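Local structure of alginate lyase, family PL7 (4BE3) at residues N83-S94 against G293-T304; D153-Y161 against F202-F212. The protein cleaves alginate as an exolytic polysaccharide lyase of family PL7, probably acting on poly(beta-D-mannuronate). One frame throughout, in Å; residues are numbered along the deposited sequence.

Interaction 1. Residues N83-S94 against G293-T304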
loop_
_atom_site.group_PDB
_atom_site.type_symbol
_atom_site.label_atom_id
_atom_site.label_comp_id
_atom_site.label_asym_id
_atom_site.label_seq_id
_atom_site.Cartn_x
_atom_site.Cartn_y
_atom_site.Cartn_z
ATOM N N ASN A 83 -1.895 -11.106 -9.957
ATOM C CA ASN A 83 -2.256 -12.325 -10.678
ATOM C C ASN A 83 -2.486 -12.028 -12.115
ATOM O O ASN A 83 -3.247 -11.087 -12.458
ATOM C CB ASN A 83 -3.640 -12.846 -10.107
ATOM C CG ASN A 83 -3.453 -13.633 -8.811
ATOM O OD1 ASN A 83 -3.139 -14.850 -8.863
ATOM N ND2 ASN A 83 -3.417 -12.995 -7.743
ATOM N N ALA A 84 -1.896 -12.836 -13.038
ATOM C CA ALA A 84 -2.146 -12.656 -14.392
ATOM C C ALA A 84 -2.398 -13.979 -15.133
ATOM O O ALA A 84 -1.885 -14.997 -14.762
ATOM C CB ALA A 84 -0.951 -11.973 -15.089
ATOM N N THR A 85 -3.241 -13.970 -16.148
ATOM C CA THR A 85 -3.366 -15.138 -17.048
ATOM C C THR A 85 -3.183 -14.589 -18.414
ATOM O O THR A 85 -3.851 -13.600 -18.816
ATOM C CB THR A 85 -4.781 -15.776 -16.907
ATOM O OG1 THR A 85 -4.856 -16.327 -15.556
ATOM C CG2 THR A 85 -4.916 -16.881 -17.861
ATOM N N LEU A 86 -2.365 -15.252 -19.236
ATOM C CA LEU A 86 -1.945 -14.574 -20.493
ATOM C C LEU A 86 -1.476 -15.625 -21.515
ATOM O O LEU A 86 -1.382 -16.794 -21.140
ATOM C CB LEU A 86 -0.720 -13.629 -20.189
ATOM C CG LEU A 86 0.558 -14.413 -19.675
ATOM C CD1 LEU A 86 1.775 -13.640 -20.194
ATOM C CD2 LEU A 86 0.604 -14.392 -18.137
ATOM N N LYS A 87 -1.226 -15.225 -22.764
ATOM C CA LYS A 87 -0.497 -16.089 -23.715
ATOM C C LYS A 87 0.347 -15.160 -24.478
ATOM O O LYS A 87 -0.061 -14.019 -24.793
ATOM C CB LYS A 87 -1.438 -16.953 -24.536
ATOM C CG LYS A 87 -2.513 -16.149 -25.280
ATOM C CD LYS A 87 -3.573 -17.123 -25.793
ATOM C CE LYS A 87 -4.522 -16.319 -26.722
ATOM N NZ LYS A 87 -5.492 -17.368 -27.184
ATOM N N VAL A 88 1.597 -15.593 -24.785
ATOM C CA VAL A 88 2.450 -14.807 -25.606
ATOM C C VAL A 88 2.172 -15.204 -27.002
ATOM O O VAL A 88 2.176 -16.391 -27.329
ATOM C CB VAL A 88 3.950 -15.054 -25.222
ATOM C CG1 VAL A 88 4.890 -14.290 -26.168
ATOM C CG2 VAL A 88 4.180 -14.610 -23.747
ATOM N N GLN A 89 1.970 -14.173 -27.869
ATOM C CA GLN A 89 1.559 -14.410 -29.280
ATOM C C GLN A 89 2.791 -14.204 -30.153
ATOM O O GLN A 89 2.776 -14.715 -31.251
ATOM C CB GLN A 89 0.475 -13.446 -29.757
ATOM C CG GLN A 89 -0.831 -13.725 -28.940
ATOM C CD GLN A 89 -1.501 -15.052 -29.332
ATOM O OE1 GLN A 89 -0.886 -16.063 -29.316
ATOM N NE2 GLN A 89 -2.803 -15.042 -29.641
ATOM N N HIS A 90 3.803 -13.433 -29.729
ATOM C CA HIS A 90 4.862 -13.191 -30.661
ATOM C C HIS A 90 6.077 -12.674 -29.913
ATOM O O HIS A 90 5.877 -11.915 -28.983
ATOM C CB HIS A 90 4.439 -12.108 -31.690
ATOM C CG HIS A 90 5.331 -12.125 -32.905
ATOM N ND1 HIS A 90 6.517 -11.418 -33.001
ATOM C CD2 HIS A 90 5.209 -12.888 -34.063
ATOM C CE1 HIS A 90 7.053 -11.655 -34.264
ATOM N NE2 HIS A 90 6.255 -12.558 -34.896
ATOM N N VAL A 91 7.328 -13.143 -30.250
ATOM C CA VAL A 91 8.565 -12.504 -29.796
ATOM C C VAL A 91 9.408 -12.188 -31.030
ATOM O O VAL A 91 9.069 -12.633 -32.132
ATOM C CB VAL A 91 9.406 -13.443 -28.888
ATOM C CG1 VAL A 91 8.683 -13.640 -27.494
ATOM C CG2 VAL A 91 9.613 -14.806 -29.609
ATOM N N SER A 92 10.489 -11.432 -30.849
ATOM C CA SER A 92 11.236 -11.062 -32.081
ATOM C C SER A 92 11.698 -12.299 -32.803
ATOM O O SER A 92 12.234 -13.243 -32.181
ATOM C CB SER A 92 12.463 -10.271 -31.703
ATOM O OG SER A 92 13.132 -9.945 -32.887
ATOM N N THR A 93 11.577 -12.289 -34.145
ATOM C CA THR A 93 12.132 -13.416 -34.954
ATOM C C THR A 93 13.546 -13.129 -35.359
ATOM O O THR A 93 14.046 -13.899 -36.134
ATOM C CB THR A 93 11.301 -13.544 -36.273
ATOM O OG1 THR A 93 11.230 -12.280 -36.914
ATOM C CG2 THR A 93 9.845 -13.941 -35.879
ATOM N N SER A 94 14.153 -12.012 -34.965
ATOM C CA SER A 94 15.600 -11.827 -35.220
ATOM C C SER A 94 16.297 -11.420 -33.923
ATOM O O SER A 94 15.645 -11.035 -32.942
ATOM C CB SER A 94 15.783 -10.693 -36.239
ATOM O OG SER A 94 15.149 -9.479 -35.824
ATOM N N GLY A 293 8.174 -9.121 -38.227
ATOM C CA GLY A 293 8.477 -9.978 -37.075
ATOM C C GLY A 293 9.297 -9.338 -35.962
ATOM O O GLY A 293 9.707 -10.060 -35.044
ATOM N N SER A 294 9.601 -8.058 -36.052
ATOM C CA SER A 294 10.499 -7.420 -35.117
ATOM C C SER A 294 9.635 -6.749 -34.014
ATOM O O SER A 294 9.671 -5.511 -33.778
ATOM C CB SER A 294 11.337 -6.398 -35.859
ATOM O OG SER A 294 12.356 -7.044 -36.566
ATOM N N TYR A 295 8.946 -7.615 -33.261
ATOM C CA TYR A 295 8.112 -7.095 -32.167
ATOM C C TYR A 295 7.711 -8.202 -31.236
ATOM O O TYR A 295 7.936 -9.424 -31.505
ATOM C CB TYR A 295 6.799 -6.488 -32.766
ATOM C CG TYR A 295 5.907 -7.502 -33.440
ATOM C CD1 TYR A 295 6.102 -7.869 -34.753
ATOM C CD2 TYR A 295 4.825 -8.069 -32.741
ATOM C CE1 TYR A 295 5.265 -8.774 -35.413
ATOM C CE2 TYR A 295 3.972 -9.020 -33.394
ATOM C CZ TYR A 295 4.206 -9.335 -34.709
ATOM O OH TYR A 295 3.351 -10.228 -35.349
ATOM N N ALA A 296 7.113 -7.780 -30.072
ATOM C CA ALA A 296 6.610 -8.778 -29.194
ATOM C C ALA A 296 5.138 -8.442 -28.961
ATOM O O ALA A 296 4.742 -7.286 -29.074
ATOM C CB ALA A 296 7.359 -8.615 -27.824
ATOM N N GLU A 297 4.355 -9.447 -28.636
ATOM C CA GLU A 297 2.957 -9.224 -28.469
ATOM C C GLU A 297 2.392 -10.219 -27.456
ATOM O O GLU A 297 2.659 -11.438 -27.542
ATOM C CB GLU A 297 2.273 -9.503 -29.853
ATOM C CG GLU A 297 0.693 -9.288 -29.716
ATOM C CD GLU A 297 -0.008 -9.443 -31.054
ATOM O OE1 GLU A 297 0.680 -9.181 -32.107
ATOM O OE2 GLU A 297 -1.222 -9.820 -31.127
ATOM N N VAL A 298 1.685 -9.739 -26.444
ATOM C CA VAL A 298 1.341 -10.623 -25.306
ATOM C C VAL A 298 -0.176 -10.264 -25.025
ATOM O O VAL A 298 -0.497 -9.046 -25.026
ATOM C CB VAL A 298 2.121 -10.199 -24.066
ATOM C CG1 VAL A 298 1.775 -11.143 -22.871
ATOM C CG2 VAL A 298 3.706 -10.332 -24.314
ATOM N N TRP A 299 -0.989 -11.292 -24.806
ATOM C CA TRP A 299 -2.419 -11.070 -24.572
ATOM C C TRP A 299 -2.772 -11.473 -23.205
ATOM O O TRP A 299 -2.327 -12.511 -22.733
ATOM C CB TRP A 299 -3.186 -11.949 -25.516
ATOM C CG TRP A 299 -3.125 -11.584 -26.952
ATOM C CD1 TRP A 299 -2.222 -10.722 -27.665
ATOM C CD2 TRP A 299 -4.008 -12.100 -27.941
ATOM N NE1 TRP A 299 -2.552 -10.720 -29.002
ATOM C CE2 TRP A 299 -3.601 -11.542 -29.220
ATOM C CE3 TRP A 299 -5.097 -13.011 -27.891
ATOM C CZ2 TRP A 299 -4.286 -11.845 -30.432
ATOM C CZ3 TRP A 299 -5.779 -13.309 -29.117
ATOM C CH2 TRP A 299 -5.345 -12.776 -30.346
ATOM N N PHE A 300 -3.548 -10.666 -22.478
ATOM C CA PHE A 300 -3.865 -11.047 -21.127
ATOM C C PHE A 300 -5.333 -11.197 -21.020
ATOM O O PHE A 300 -6.101 -10.334 -21.585
ATOM C CB PHE A 300 -3.477 -9.913 -20.144
ATOM C CG PHE A 300 -1.986 -9.828 -19.887
ATOM C CD1 PHE A 300 -1.168 -9.261 -20.857
ATOM C CD2 PHE A 300 -1.507 -10.358 -18.671
ATOM C CE1 PHE A 300 0.194 -9.151 -20.603
ATOM C CE2 PHE A 300 -0.082 -10.265 -18.447
ATOM C CZ PHE A 300 0.706 -9.737 -19.457
ATOM N N LYS A 301 -5.777 -12.194 -20.298
ATOM C CA LYS A 301 -7.261 -12.172 -20.089
ATOM C C LYS A 301 -7.590 -11.862 -18.624
ATOM O O LYS A 301 -8.751 -11.681 -18.236
ATOM C CB LYS A 301 -7.858 -13.494 -20.502
ATOM C CG LYS A 301 -7.445 -14.625 -19.689
ATOM C CD LYS A 301 -8.417 -15.645 -20.212
ATOM C CE LYS A 301 -8.701 -16.741 -19.243
ATOM N NZ LYS A 301 -9.093 -17.922 -20.083
ATOM N N GLU A 302 -6.602 -11.869 -17.772
ATOM C CA GLU A 302 -6.902 -11.482 -16.377
ATOM C C GLU A 302 -5.651 -10.787 -15.878
ATOM O O GLU A 302 -4.471 -11.200 -16.238
ATOM C CB GLU A 302 -7.121 -12.725 -15.557
ATOM C CG GLU A 302 -6.871 -12.306 -14.062
ATOM C CD GLU A 302 -7.484 -13.194 -12.951
ATOM O OE1 GLU A 302 -7.507 -14.410 -13.110
ATOM O OE2 GLU A 302 -7.910 -12.657 -11.848
ATOM N N ALA A 303 -5.814 -9.659 -15.148
ATOM C CA ALA A 303 -4.668 -8.936 -14.502
ATOM C C ALA A 303 -5.344 -8.375 -13.232
ATOM O O ALA A 303 -6.202 -7.448 -13.328
ATOM C CB ALA A 303 -4.180 -7.826 -15.392
ATOM N N THR A 304 -4.981 -8.875 -12.069
ATOM C CA THR A 304 -5.613 -8.433 -10.803
ATOM C C THR A 304 -4.558 -8.043 -9.833
ATOM O O THR A 304 -3.683 -8.891 -9.548
ATOM C CB THR A 304 -6.413 -9.648 -10.244
ATOM O OG1 THR A 304 -7.370 -9.908 -11.296
ATOM C CG2 THR A 304 -7.248 -9.319 -8.959
HETATM O O HOH W 1 -4.768 -14.918 -13.217
HETATM O O HOH W 2 12.712 -9.735 -36.963
#
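Q89 lies across W299: its CG stands over the five-membered ring, 3.4 Å from the centroid and 7° off the normal, a CH-pi contact. Bent at chi2 (-71°), the glutamine carries NE2 over the six-membered ring, with the amide plane steep to the indole. K87 CE comes obliquely to the six-membered ring, 3.6 Å from W299 CE3, while its ammonium reaches E41 in a salt bridge. W299 NE1 donates to E297 OE2 at 2.7 Å, on the anti lone pair, which helps to hold the indole's rotation. With an alanine here, Q89 would probably lose the flat surface it lies on, K87 CE a neighbour, and E297 its indole donor. The rings of H90 and Y295 form an offset stack, centroids 3.9 Å apart and planes at 7°, and H90 ND1 donates to Y295 O at 2.9 Å. On the opposite face L86 CB packs over the F300 ring, A84 CB meets that ring's edge, and L86 CD1 touches V298 CG1. These two strands are central neighbours in the antiparallel sheet of the PL7 jelly roll. Classic bulges, Q89 and H90 against E297 and K301 and E302 against T85, shift their register. Alternation divides the chemistry: aliphatic and phenyl groups suit the face turned to strand 104-112, whereas the other sets aromatic surfaces against polar chains, among which K87 keeps E41 and H90 the carbonyl of Y295.

Interaction 2. Residues D153-Y161 against F202-F212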
loop_
_atom_site.group_PDB
_atom_site.type_symbol
_atom_site.label_atom_id
_atom_site.label_comp_id
_atom_site.label_asym_id
_atom_site.label_seq_id
_atom_site.Cartn_x
_atom_site.Cartn_y
_atom_site.Cartn_z
ATOM N N ASP A 153 21.463 -10.139 -12.850
ATOM C CA ASP A 153 20.204 -10.873 -12.663
ATOM C C ASP A 153 20.585 -12.335 -12.461
ATOM O O ASP A 153 21.496 -12.852 -13.140
ATOM C CB ASP A 153 19.383 -10.845 -13.930
ATOM C CG ASP A 153 18.574 -9.576 -14.144
ATOM O OD1 ASP A 153 18.951 -8.460 -13.689
ATOM O OD2 ASP A 153 17.546 -9.685 -14.851
ATOM N N TYR A 154 19.871 -13.030 -11.608
ATOM C CA TYR A 154 20.012 -14.459 -11.438
ATOM C C TYR A 154 18.734 -15.082 -11.940
ATOM O O TYR A 154 17.637 -14.696 -11.537
ATOM C CB TYR A 154 20.141 -14.708 -9.989
ATOM C CG TYR A 154 20.234 -16.199 -9.723
ATOM C CD1 TYR A 154 21.174 -17.014 -10.413
ATOM C CD2 TYR A 154 19.262 -16.840 -8.926
ATOM C CE1 TYR A 154 21.192 -18.442 -10.215
ATOM C CE2 TYR A 154 19.334 -18.207 -8.642
ATOM C CZ TYR A 154 20.286 -18.997 -9.278
ATOM O OH TYR A 154 20.249 -20.312 -9.014
ATOM N N SER A 155 18.827 -15.973 -12.951
ATOM C CA SER A 155 17.676 -16.431 -13.677
ATOM C C SER A 155 17.257 -17.845 -13.271
ATOM O O SER A 155 18.115 -18.768 -13.171
ATOM C CB SER A 155 18.049 -16.444 -15.239
ATOM O OG SER A 155 16.877 -16.746 -15.942
ATOM N N THR A 156 15.986 -18.093 -13.087
ATOM C CA THR A 156 15.500 -19.383 -12.587
ATOM C C THR A 156 14.449 -19.904 -13.520
ATOM O O THR A 156 13.405 -19.197 -13.788
ATOM C CB THR A 156 14.854 -19.188 -11.203
ATOM O OG1 THR A 156 15.892 -18.851 -10.267
ATOM C CG2 THR A 156 14.223 -20.508 -10.676
ATOM N N ALA A 157 14.607 -21.097 -14.081
ATOM C CA ALA A 157 13.629 -21.632 -14.990
ATOM C C ALA A 157 12.290 -22.043 -14.395
ATOM O O ALA A 157 12.268 -22.517 -13.195
ATOM C CB ALA A 157 14.215 -22.880 -15.660
ATOM N N VAL A 158 11.205 -21.737 -15.101
ATOM C CA VAL A 158 9.898 -22.265 -14.671
ATOM C C VAL A 158 9.561 -23.486 -15.539
ATOM O O VAL A 158 9.490 -24.676 -15.000
ATOM C CB VAL A 158 8.750 -21.155 -14.854
ATOM C CG1 VAL A 158 7.432 -21.774 -14.374
ATOM C CG2 VAL A 158 9.215 -19.999 -13.933
ATOM N N TRP A 159 9.315 -23.280 -16.825
ATOM C CA TRP A 159 9.083 -24.432 -17.798
ATOM C C TRP A 159 10.106 -24.137 -18.879
ATOM O O TRP A 159 10.181 -23.023 -19.435
ATOM C CB TRP A 159 7.733 -24.308 -18.453
ATOM C CG TRP A 159 6.647 -24.445 -17.369
ATOM C CD1 TRP A 159 6.368 -25.545 -16.570
ATOM C CD2 TRP A 159 5.662 -23.460 -17.088
ATOM N NE1 TRP A 159 5.242 -25.279 -15.744
ATOM C CE2 TRP A 159 4.773 -24.013 -16.050
ATOM C CE3 TRP A 159 5.446 -22.139 -17.593
ATOM C CZ2 TRP A 159 3.738 -23.278 -15.488
ATOM C CZ3 TRP A 159 4.327 -21.400 -17.032
ATOM C CH2 TRP A 159 3.500 -21.977 -15.986
ATOM N N GLY A 160 11.017 -25.105 -19.127
ATOM C CA GLY A 160 11.957 -24.831 -20.207
ATOM C C GLY A 160 13.304 -24.415 -19.635
ATOM O O GLY A 160 13.692 -24.847 -18.514
ATOM N N TYR A 161 13.927 -23.488 -20.333
ATOM C CA TYR A 161 15.261 -23.068 -19.955
ATOM C C TYR A 161 15.221 -21.764 -19.118
ATOM O O TYR A 161 14.195 -21.075 -19.050
ATOM C CB TYR A 161 16.004 -22.625 -21.193
ATOM C CG TYR A 161 16.205 -23.810 -22.182
ATOM C CD1 TYR A 161 16.540 -25.092 -21.699
ATOM C CD2 TYR A 161 16.027 -23.574 -23.533
ATOM C CE1 TYR A 161 16.718 -26.211 -22.636
ATOM C CE2 TYR A 161 16.288 -24.640 -24.468
ATOM C CZ TYR A 161 16.656 -25.893 -23.938
ATOM O OH TYR A 161 16.882 -26.974 -24.851
ATOM N N PHE A 202 3.370 -20.476 -10.640
ATOM C CA PHE A 202 3.163 -20.495 -12.088
ATOM C C PHE A 202 2.385 -21.725 -12.519
ATOM O O PHE A 202 2.699 -22.801 -12.011
ATOM C CB PHE A 202 4.578 -20.643 -12.783
ATOM C CG PHE A 202 5.422 -19.426 -12.608
ATOM C CD1 PHE A 202 5.311 -18.399 -13.570
ATOM C CD2 PHE A 202 6.308 -19.363 -11.543
ATOM C CE1 PHE A 202 6.155 -17.280 -13.504
ATOM C CE2 PHE A 202 7.183 -18.246 -11.429
ATOM C CZ PHE A 202 7.063 -17.194 -12.415
ATOM N N SER A 203 1.327 -21.549 -13.318
ATOM C CA SER A 203 0.524 -22.737 -13.662
ATOM C C SER A 203 0.122 -22.652 -15.118
ATOM O O SER A 203 0.043 -21.561 -15.717
ATOM C CB SER A 203 -0.741 -22.767 -12.732
ATOM O OG SER A 203 -1.546 -21.631 -12.995
ATOM N N SER A 204 -0.107 -23.809 -15.724
ATOM C CA SER A 204 -0.534 -23.854 -17.099
ATOM C C SER A 204 -1.128 -25.262 -17.358
ATOM O O SER A 204 -0.610 -26.245 -16.865
ATOM C CB SER A 204 0.625 -23.633 -18.042
ATOM O OG SER A 204 0.182 -23.666 -19.393
ATOM N N GLU A 205 -2.270 -25.301 -18.020
ATOM C CA GLU A 205 -2.951 -26.603 -18.150
ATOM C C GLU A 205 -2.013 -27.652 -18.831
ATOM O O GLU A 205 -1.410 -27.444 -19.911
ATOM C CB GLU A 205 -4.232 -26.386 -18.945
ATOM C CG GLU A 205 -4.924 -27.641 -19.476
ATOM C CD GLU A 205 -5.489 -28.514 -18.391
ATOM O OE1 GLU A 205 -5.787 -27.958 -17.298
ATOM O OE2 GLU A 205 -5.620 -29.752 -18.638
ATOM N N GLY A 206 -1.865 -28.789 -18.169
ATOM C CA GLY A 206 -1.065 -29.820 -18.785
ATOM C C GLY A 206 0.403 -29.728 -18.395
ATOM O O GLY A 206 1.183 -30.549 -18.808
ATOM N N HIS A 207 0.786 -28.726 -17.614
ATOM C CA HIS A 207 2.096 -28.553 -17.092
ATOM C C HIS A 207 2.086 -28.503 -15.610
ATOM O O HIS A 207 1.057 -28.285 -14.994
ATOM C CB HIS A 207 2.725 -27.201 -17.567
ATOM C CG HIS A 207 2.750 -27.101 -19.086
ATOM N ND1 HIS A 207 3.745 -27.604 -19.822
ATOM C CD2 HIS A 207 1.810 -26.591 -19.992
ATOM C CE1 HIS A 207 3.473 -27.376 -21.153
ATOM N NE2 HIS A 207 2.304 -26.768 -21.236
ATOM N N LYS A 208 3.243 -28.772 -15.015
ATOM C CA LYS A 208 3.329 -28.785 -13.565
ATOM C C LYS A 208 3.193 -27.360 -13.021
ATOM O O LYS A 208 3.656 -26.402 -13.609
ATOM C CB LYS A 208 4.712 -29.205 -13.081
ATOM C CG LYS A 208 5.133 -30.647 -13.445
ATOM C CD LYS A 208 4.240 -31.748 -12.869
ATOM C CE LYS A 208 4.738 -33.148 -13.291
ATOM N NZ LYS A 208 4.310 -34.129 -12.261
ATOM N N THR A 209 2.496 -27.231 -11.911
ATOM C CA THR A 209 2.458 -25.873 -11.233
ATOM C C THR A 209 3.747 -25.754 -10.465
ATOM O O THR A 209 4.160 -26.680 -9.699
ATOM C CB THR A 209 1.278 -25.902 -10.238
ATOM O OG1 THR A 209 0.079 -25.869 -10.996
ATOM C CG2 THR A 209 1.325 -24.646 -9.370
ATOM N N ILE A 210 4.419 -24.645 -10.592
ATOM C CA ILE A 210 5.737 -24.527 -10.039
ATOM C C ILE A 210 5.756 -23.339 -9.069
ATOM O O ILE A 210 5.205 -22.273 -9.446
ATOM C CB ILE A 210 6.738 -24.105 -11.107
ATOM C CG1 ILE A 210 6.672 -24.959 -12.419
ATOM C CG2 ILE A 210 8.161 -24.180 -10.519
ATOM C CD1 ILE A 210 7.026 -26.343 -12.148
ATOM N N LYS A 211 6.297 -23.523 -7.883
ATOM C CA LYS A 211 6.259 -22.424 -6.865
ATOM C C LYS A 211 7.654 -22.055 -6.456
ATOM O O LYS A 211 8.559 -22.982 -6.422
ATOM C CB LYS A 211 5.539 -22.989 -5.623
ATOM C CG LYS A 211 3.993 -23.105 -5.883
ATOM C CD LYS A 211 3.280 -23.506 -4.577
ATOM C CE LYS A 211 1.831 -23.796 -5.047
ATOM N NZ LYS A 211 0.892 -24.179 -3.959
ATOM N N PHE A 212 7.894 -20.815 -6.009
ATOM C CA PHE A 212 9.228 -20.420 -5.542
ATOM C C PHE A 212 9.009 -19.497 -4.304
ATOM O O PHE A 212 8.001 -18.781 -4.270
ATOM C CB PHE A 212 9.984 -19.547 -6.554
ATOM C CG PHE A 212 10.235 -20.295 -7.854
ATOM C CD1 PHE A 212 11.362 -21.094 -7.982
ATOM C CD2 PHE A 212 9.295 -20.264 -8.853
ATOM C CE1 PHE A 212 11.561 -21.841 -9.195
ATOM C CE2 PHE A 212 9.471 -21.025 -10.088
ATOM C CZ PHE A 212 10.672 -21.788 -10.204
#
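Two segments with no backbone-to-backbone hydrogen bond between them are joined here by an indole: W159 NE1 donates to the backbone oxygen of K208 at 2.9 Å, the N-H...O angle 155°. The acceptor lies in the indole plane and the donor in the carbonyl plane, so the indole and the carbonyl group meet nearly coplanar. Tryptophan suits the place because its far rim is apolar: CH2 lies 3.6 Å from F202 CB and also meets S204 CB. H207 turns the edge of its imidazole toward the indole face, planes at 50°, while its NE2 is bonded to E185. The 202-212 segment is a beta hairpin, strands 197-203 and 210-215 paired through F202 and I210, with a type II turn from S204 to H207 in its connection. It ends one sheet of the jelly roll, and strand 153-157 comes from the other, turning a corner at V158, where V158 and W159 form a classic bulge against V136. Branched V158 wedges into the hairpin with both methyls. CG1, anti to the backbone N (chi1 -179°), packs 3.8 Å from I210 CG1; CG2 sits over the centre of the F202 ring, 3.7 Å from its centroid. Farther along, T156 CG2 approaches F212 CE1 at 3.3 Å from the opposing direction, and the F212 and W138 rings meet edge-to-face.

Both contacts reach the same seven-stranded sheet, their centres about 17 Å apart and their nearest atoms about 7 Å apart. Interaction 1 lies nearer the centre of the molecule and joins adjacent strands inside that sheet, with a ladder of backbone bonds and side chains on both faces. Interaction 2 is smaller and farther out, tying the hairpin at one edge of the sheet to a strand of the other sheet; side chains do nearly all the work, with a single indole-to-carbonyl bond. Both are partly buried, half of the touching residues in interaction 1 but only about a third in interaction 2. F187 and Y189 of strand 187-194 touch side chains of both.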